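Long-range contacts in methyltransferase domain-containing protein (Serratia marcescens, PDB 7CLU), which is an S-adenosylmethionine-dependent O-methyltransferase of the prodigiosin synthetic pathway, in which it probably transfers a methyl group to an oxygen of a pathway intermediate: residues Ile234-Ile240 / Ile261-Pro266; Ala171-Ser177 / Ile193-Glu199. All coordinates share one frame; numbering follows the deposited sequence.

Contact 1: residues Ile234-Ile240 / Ile261-Pro266; sequences IGGYDLI and IYRAMP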
loop_
_atom_site.group_PDB
_atom_site.type_symbol
_atom_site.label_atom_id
_atom_site.label_comp_id
_atom_site.label_asym_id
_atom_site.label_seq_id
_atom_site.Cartn_x
_atom_site.Cartn_y
_atom_site.Cartn_z
ATOM N N ILE A 234 -30.774 6.565 28.168
ATOM C CA ILE A 234 -30.088 7.818 27.895
ATOM C C ILE A 234 -31.030 9.014 28.038
ATOM O O ILE A 234 -30.710 10.108 27.591
ATOM C CB ILE A 234 -29.425 7.779 26.505
ATOM C CG1 ILE A 234 -30.472 7.833 25.392
ATOM C CG2 ILE A 234 -28.598 6.506 26.353
ATOM C CD1 ILE A 234 -29.883 7.738 23.979
ATOM N N GLY A 235 -32.179 8.816 28.692
ATOM C CA GLY A 235 -33.199 9.856 28.783
ATOM C C GLY A 235 -32.822 11.052 29.641
ATOM O O GLY A 235 -33.370 12.145 29.443
ATOM N N GLY A 236 -31.903 10.885 30.579
ATOM C CA GLY A 236 -31.534 12.016 31.405
ATOM C C GLY A 236 -30.391 12.850 30.853
ATOM O O GLY A 236 -29.735 13.556 31.618
ATOM N N TYR A 237 -30.115 12.782 29.551
ATOM C CA TYR A 237 -28.943 13.450 28.987
ATOM C C TYR A 237 -29.375 14.337 27.834
ATOM O O TYR A 237 -29.820 13.836 26.796
ATOM C CB TYR A 237 -27.886 12.431 28.550
ATOM C CG TYR A 237 -27.343 11.694 29.745
ATOM C CD1 TYR A 237 -26.291 12.215 30.484
ATOM C CD2 TYR A 237 -27.936 10.519 30.187
ATOM C CE1 TYR A 237 -25.821 11.569 31.609
ATOM C CE2 TYR A 237 -27.466 9.863 31.318
ATOM C CZ TYR A 237 -26.409 10.397 32.022
ATOM O OH TYR A 237 -25.930 9.753 33.143
ATOM N N ASP A 238 -29.232 15.656 28.016
ATOM C CA ASP A 238 -29.674 16.615 27.008
ATOM C C ASP A 238 -28.677 16.791 25.862
ATOM O O ASP A 238 -29.018 17.452 24.874
ATOM C CB ASP A 238 -29.983 17.971 27.669
ATOM C CG ASP A 238 -28.811 18.515 28.473
ATOM O OD1 ASP A 238 -28.410 17.882 29.461
ATOM O OD2 ASP A 238 -28.287 19.582 28.112
ATOM N N LEU A 239 -27.484 16.193 25.948
ATOM C CA LEU A 239 -26.554 16.105 24.824
ATOM C C LEU A 239 -26.055 14.669 24.704
ATOM O O LEU A 239 -25.538 14.104 25.677
ATOM C CB LEU A 239 -25.360 17.070 24.977
ATOM C CG LEU A 239 -24.334 17.050 23.821
ATOM C CD1 LEU A 239 -24.968 17.396 22.466
ATOM C CD2 LEU A 239 -23.167 17.987 24.098
ATOM N N ILE A 240 -26.225 14.078 23.516
ATOM C CA ILE A 240 -25.797 12.711 23.235
ATOM C C ILE A 240 -24.879 12.733 22.026
ATOM O O ILE A 240 -25.174 13.394 21.021
ATOM C CB ILE A 240 -26.996 11.770 22.966
ATOM C CG1 ILE A 240 -27.992 11.820 24.127
ATOM C CG2 ILE A 240 -26.517 10.343 22.757
ATOM C CD1 ILE A 240 -27.550 11.038 25.312
ATOM N N ILE A 261 -31.687 5.941 18.867
ATOM C CA ILE A 261 -31.256 7.032 19.739
ATOM C C ILE A 261 -32.338 8.097 19.853
ATOM O O ILE A 261 -32.606 8.608 20.944
ATOM C CB ILE A 261 -29.937 7.635 19.233
ATOM C CG1 ILE A 261 -28.811 6.597 19.355
ATOM C CG2 ILE A 261 -29.630 8.908 20.010
ATOM C CD1 ILE A 261 -27.489 7.041 18.755
ATOM N N TYR A 262 -32.961 8.462 18.729
ATOM C CA TYR A 262 -34.017 9.469 18.759
ATOM C C TYR A 262 -35.128 9.074 19.722
ATOM O O TYR A 262 -35.590 9.901 20.518
ATOM C CB TYR A 262 -34.588 9.674 17.359
ATOM C CG TYR A 262 -35.690 10.701 17.317
ATOM C CD1 TYR A 262 -35.393 12.050 17.183
ATOM C CD2 TYR A 262 -37.033 10.329 17.429
ATOM C CE1 TYR A 262 -36.388 13.007 17.151
ATOM C CE2 TYR A 262 -38.042 11.283 17.404
ATOM C CZ TYR A 262 -37.710 12.622 17.262
ATOM O OH TYR A 262 -38.692 13.588 17.229
ATOM N N ARG A 263 -35.553 7.810 19.669
ATOM C CA ARG A 263 -36.654 7.358 20.515
ATOM C C ARG A 263 -36.284 7.461 21.987
ATOM O O ARG A 263 -37.118 7.825 22.826
ATOM C CB ARG A 263 -37.032 5.923 20.148
ATOM C CG ARG A 263 -38.247 5.399 20.890
ATOM C CD ARG A 263 -38.742 4.079 20.314
ATOM N NE ARG A 263 -37.776 2.998 20.489
ATOM C CZ ARG A 263 -37.076 2.447 19.500
ATOM N NH1 ARG A 263 -37.237 2.876 18.250
ATOM N NH2 ARG A 263 -36.223 1.462 19.761
ATOM N N ALA A 264 -35.021 7.192 22.313
ATOM C CA ALA A 264 -34.578 7.152 23.701
ATOM C C ALA A 264 -34.200 8.517 24.261
ATOM O O ALA A 264 -34.137 8.665 25.486
ATOM C CB ALA A 264 -33.399 6.184 23.836
ATOM N N MET A 265 -33.981 9.514 23.404
ATOM C CA MET A 265 -33.518 10.821 23.846
ATOM C C MET A 265 -34.598 11.541 24.647
ATOM O O MET A 265 -35.788 11.304 24.444
ATOM C CB MET A 265 -33.147 11.694 22.656
ATOM C CG MET A 265 -31.762 11.461 22.112
ATOM S SD MET A 265 -31.628 12.213 20.485
ATOM C CE MET A 265 -31.858 13.944 20.909
ATOM N N PRO A 266 -34.209 12.459 25.529
ATOM C CA PRO A 266 -35.210 13.317 26.170
ATOM C C PRO A 266 -35.805 14.282 25.159
ATOM O O PRO A 266 -35.190 14.613 24.141
ATOM C CB PRO A 266 -34.410 14.060 27.243
ATOM C CG PRO A 266 -33.014 14.146 26.671
ATOM C CD PRO A 266 -32.832 12.828 25.920
#

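Contact 2: residues Ala171-Ser177 / Ile193-Glu199; sequences AFLDIGS and IALAICE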
loop_
_atom_site.group_PDB
_atom_site.type_symbol
_atom_site.label_atom_id
_atom_site.label_comp_id
_atom_site.label_asym_id
_atom_site.label_seq_id
_atom_site.Cartn_x
_atom_site.Cartn_y
_atom_site.Cartn_z
ATOM N N ALA A 171 -26.072 17.616 30.982
ATOM C CA ALA A 171 -25.659 16.226 31.121
ATOM C C ALA A 171 -25.344 15.703 29.732
ATOM O O ALA A 171 -26.203 15.735 28.842
ATOM C CB ALA A 171 -26.754 15.389 31.782
ATOM N N PHE A 172 -24.115 15.242 29.558
ATOM C CA PHE A 172 -23.617 14.759 28.287
ATOM C C PHE A 172 -23.331 13.268 28.396
ATOM O O PHE A 172 -22.766 12.804 29.395
ATOM C CB PHE A 172 -22.357 15.516 27.896
ATOM C CG PHE A 172 -21.533 14.833 26.854
ATOM C CD1 PHE A 172 -21.765 15.070 25.514
ATOM C CD2 PHE A 172 -20.506 13.978 27.212
ATOM C CE1 PHE A 172 -20.979 14.464 24.541
ATOM C CE2 PHE A 172 -19.725 13.361 26.244
ATOM C CZ PHE A 172 -19.959 13.611 24.910
ATOM N N LEU A 173 -23.724 12.523 27.368
ATOM C CA LEU A 173 -23.486 11.090 27.317
ATOM C C LEU A 173 -22.858 10.721 25.984
ATOM O O LEU A 173 -23.327 11.150 24.926
ATOM C CB LEU A 173 -24.783 10.306 27.534
ATOM C CG LEU A 173 -24.586 8.784 27.586
ATOM C CD1 LEU A 173 -25.458 8.155 28.663
ATOM C CD2 LEU A 173 -24.936 8.199 26.246
ATOM N N ASP A 174 -21.805 9.916 26.040
ATOM C CA ASP A 174 -21.051 9.489 24.868
ATOM C C ASP A 174 -21.371 8.021 24.606
ATOM O O ASP A 174 -21.118 7.160 25.462
ATOM C CB ASP A 174 -19.550 9.680 25.098
ATOM C CG ASP A 174 -18.732 9.661 23.808
ATOM O OD1 ASP A 174 -19.277 9.927 22.713
ATOM O OD2 ASP A 174 -17.515 9.384 23.898
ATOM N N ILE A 175 -21.897 7.728 23.429
ATOM C CA ILE A 175 -22.316 6.368 23.122
ATOM C C ILE A 175 -21.146 5.601 22.524
ATOM O O ILE A 175 -20.638 5.952 21.451
ATOM C CB ILE A 175 -23.522 6.341 22.177
ATOM C CG1 ILE A 175 -24.738 6.979 22.855
ATOM C CG2 ILE A 175 -23.791 4.908 21.794
ATOM C CD1 ILE A 175 -26.056 6.734 22.149
ATOM N N GLY A 176 -20.733 4.541 23.213
ATOM C CA GLY A 176 -19.770 3.623 22.641
ATOM C C GLY A 176 -18.363 4.166 22.611
ATOM O O GLY A 176 -17.582 3.787 21.730
ATOM N N SER A 177 -18.040 5.086 23.528
ATOM C CA SER A 177 -16.670 5.519 23.795
ATOM C C SER A 177 -15.738 4.317 23.851
ATOM O O SER A 177 -16.031 3.315 24.509
ATOM C CB SER A 177 -16.603 6.264 25.139
ATOM O OG SER A 177 -16.749 7.672 25.042
ATOM N N ILE A 193 -20.826 20.035 34.267
ATOM C CA ILE A 193 -21.703 19.251 33.406
ATOM C C ILE A 193 -21.648 17.785 33.824
ATOM O O ILE A 193 -20.573 17.251 34.124
ATOM C CB ILE A 193 -21.333 19.437 31.920
ATOM C CG1 ILE A 193 -22.323 18.673 31.031
ATOM C CG2 ILE A 193 -19.884 19.003 31.650
ATOM C CD1 ILE A 193 -21.986 18.694 29.556
ATOM N N ALA A 194 -22.817 17.140 33.881
ATOM C CA ALA A 194 -22.867 15.720 34.195
ATOM C C ALA A 194 -22.406 14.899 32.988
ATOM O O ALA A 194 -22.591 15.289 31.831
ATOM C CB ALA A 194 -24.283 15.315 34.608
ATOM N N LEU A 195 -21.788 13.759 33.263
ATOM C CA LEU A 195 -21.069 13.040 32.222
ATOM C C LEU A 195 -21.270 11.539 32.357
ATOM O O LEU A 195 -21.240 10.989 33.461
ATOM C CB LEU A 195 -19.566 13.352 32.265
ATOM C CG LEU A 195 -19.127 14.779 31.928
ATOM C CD1 LEU A 195 -17.630 14.928 32.194
ATOM C CD2 LEU A 195 -19.442 15.096 30.473
ATOM N N ALA A 196 -21.404 10.878 31.212
ATOM C CA ALA A 196 -21.678 9.451 31.195
ATOM C C ALA A 196 -21.188 8.858 29.884
ATOM O O ALA A 196 -21.091 9.543 28.864
ATOM C CB ALA A 196 -23.173 9.157 31.377
ATOM N N ILE A 197 -20.892 7.569 29.921
ATOM C CA ILE A 197 -20.639 6.804 28.716
ATOM C C ILE A 197 -21.586 5.612 28.709
ATOM O O ILE A 197 -21.761 4.957 29.740
ATOM C CB ILE A 197 -19.177 6.338 28.644
ATOM C CG1 ILE A 197 -18.237 7.555 28.606
ATOM C CG2 ILE A 197 -18.983 5.426 27.443
ATOM C CD1 ILE A 197 -16.831 7.225 28.989
ATOM N N CYS A 198 -22.185 5.332 27.559
ATOM C CA CYS A 198 -23.015 4.141 27.370
ATOM C C CYS A 198 -22.208 3.062 26.650
ATOM O O CYS A 198 -21.737 3.290 25.533
ATOM C CB CYS A 198 -24.271 4.474 26.576
ATOM S SG CYS A 198 -25.385 3.052 26.434
ATOM N N GLU A 199 -22.035 1.901 27.297
ATOM C CA GLU A 199 -21.266 0.796 26.732
ATOM C C GLU A 199 -22.116 -0.465 26.701
ATOM O O GLU A 199 -23.024 -0.629 27.518
ATOM C CB GLU A 199 -19.994 0.489 27.535
ATOM C CG GLU A 199 -18.872 1.497 27.360
ATOM C CD GLU A 199 -18.470 1.671 25.912
ATOM O OE1 GLU A 199 -18.153 0.653 25.258
ATOM O OE2 GLU A 199 -18.477 2.823 25.431
#

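Contact 1: residues Ile234-Ile240 / Ile261-Pro266
In the Rossmann-like methyltransferase fold, the beta-alpha-beta unit made of strand 239-243, helix 251-264 and strand 270-275 brings the end of its helix back beside the turn that leads into its first strand, and Pro266 and Ala264 there meet Gly235, Ile234 and Tyr237. No hydrogen bond links residues 234-240 to 261-266, so the contact rests on carbon packing and on carbonyl oxygens laid against a proline ring. Ile234 to Tyr237 form a type I beta turn, closed by a weak bond from Tyr237 N to Ile234 O. Pro266 lies against this turn with its ring carbons turned to two carbonyls: its CB is 3.1 Å from Gly235 O, and its CG is 3.2 Å from Tyr237 O. The CD atom also lies near both oxygens, so the two carbonyls converge on one small ring. One residue earlier, Met265 is the first to leave helical geometry, and Ala264 O comes 3.6 Å from the CA of Gly235. Ile234 has CG1 between its backbone N and carbonyl carbon (chi1 71°), which carries CG1 to within 3.7 Å of Ala264 CB. Its extended end then places CD1 4.1 Å from CG2 of Ile261, the two isoleucines crossing at about a right angle. Ile261 also packs close to Val227, a residue that binds S-adenosylhomocysteine, and touches Phe271 on strand 270-275. Ile240, near the start of strand 239-243, points its side chain toward the helix end. Its CG2 makes a looser contact with Ile261 CG2, and its CG1 lies 4.3 Å from CG of Met265.

Contact 2: residues Ala171-Ser177 / Ile193-Glu199
Strands 171-175 and 194-199 are parallel neighbours in the Rossmann-like sheet, joined through helix 181-189 as a beta-alpha-beta crossover, and Phe172, Asp174 and Gly176 tie them together by their backbones. The axes of the two strand segments approach to 4.5 Å, their directions 22° apart. Donors and acceptors come from both strands in turn. Phe172 N gives a nearly straight bond to Ala194 O (2.7 Å, 173° at the hydrogen), while Phe172 O takes a weak one from Ala196 N, supplemented by a CA-H contact from Leu195. Asp174 uses both its backbone groups: its N reaches Ala196 O at 2.9 Å and its O accepts Cys198 N at 3.0 Å. The last rung runs from Gly176 N to Cys198 O, 2.8 Å, with the donor nearly along the C=O axis. Ala194 O, Ala196 O and Asp174 O also receive CA-H contacts, from Ala171, Leu173 and Ile197 respectively. Leu173 and Ile175 instead bond through their backbones to strand 239-243, which flanks the pair. On the face carrying Phe172, that ring meets Leu195 obliquely, CD2 to CD2 at 3.6 Å, and Ile193 CD1 abuts Phe172 CB. Asp174 OD1 is satisfied by His241 ND1. On the other face, Leu173 has CG anti to its N (chi1 -176°) and spreads its methyls over Ala196 and Cys198. At the C-terminal end of strand 194-199, Glu199, seen to bind S-adenosylhomocysteine, curls back on a bent chain, bringing its OE2 to 2.7 Å from Ser177 O.

In the fold
Followed from the N terminus, the chain first closes contact 2, in which strand 171-175 is rejoined by strand 194-199 after helix 181-189. It then runs through helix 201-214 and strand 221-224 before contact 1 opens at residue 234 and closes after helix 251-264. The two loops are thus in series, neither nesting nor crossing. In space they are adjacent, with centres about 10 Å apart, because strand 239-243 lies directly beside strand 171-175. Asp238 OD1 receives Ala171 N at 2.8 Å, and Tyr237 OH packs on Ala196 CB at 3.3 Å. The two crossover units thus lie side by side in the sheet, meeting where strand 239-243 pairs with strand 171-175.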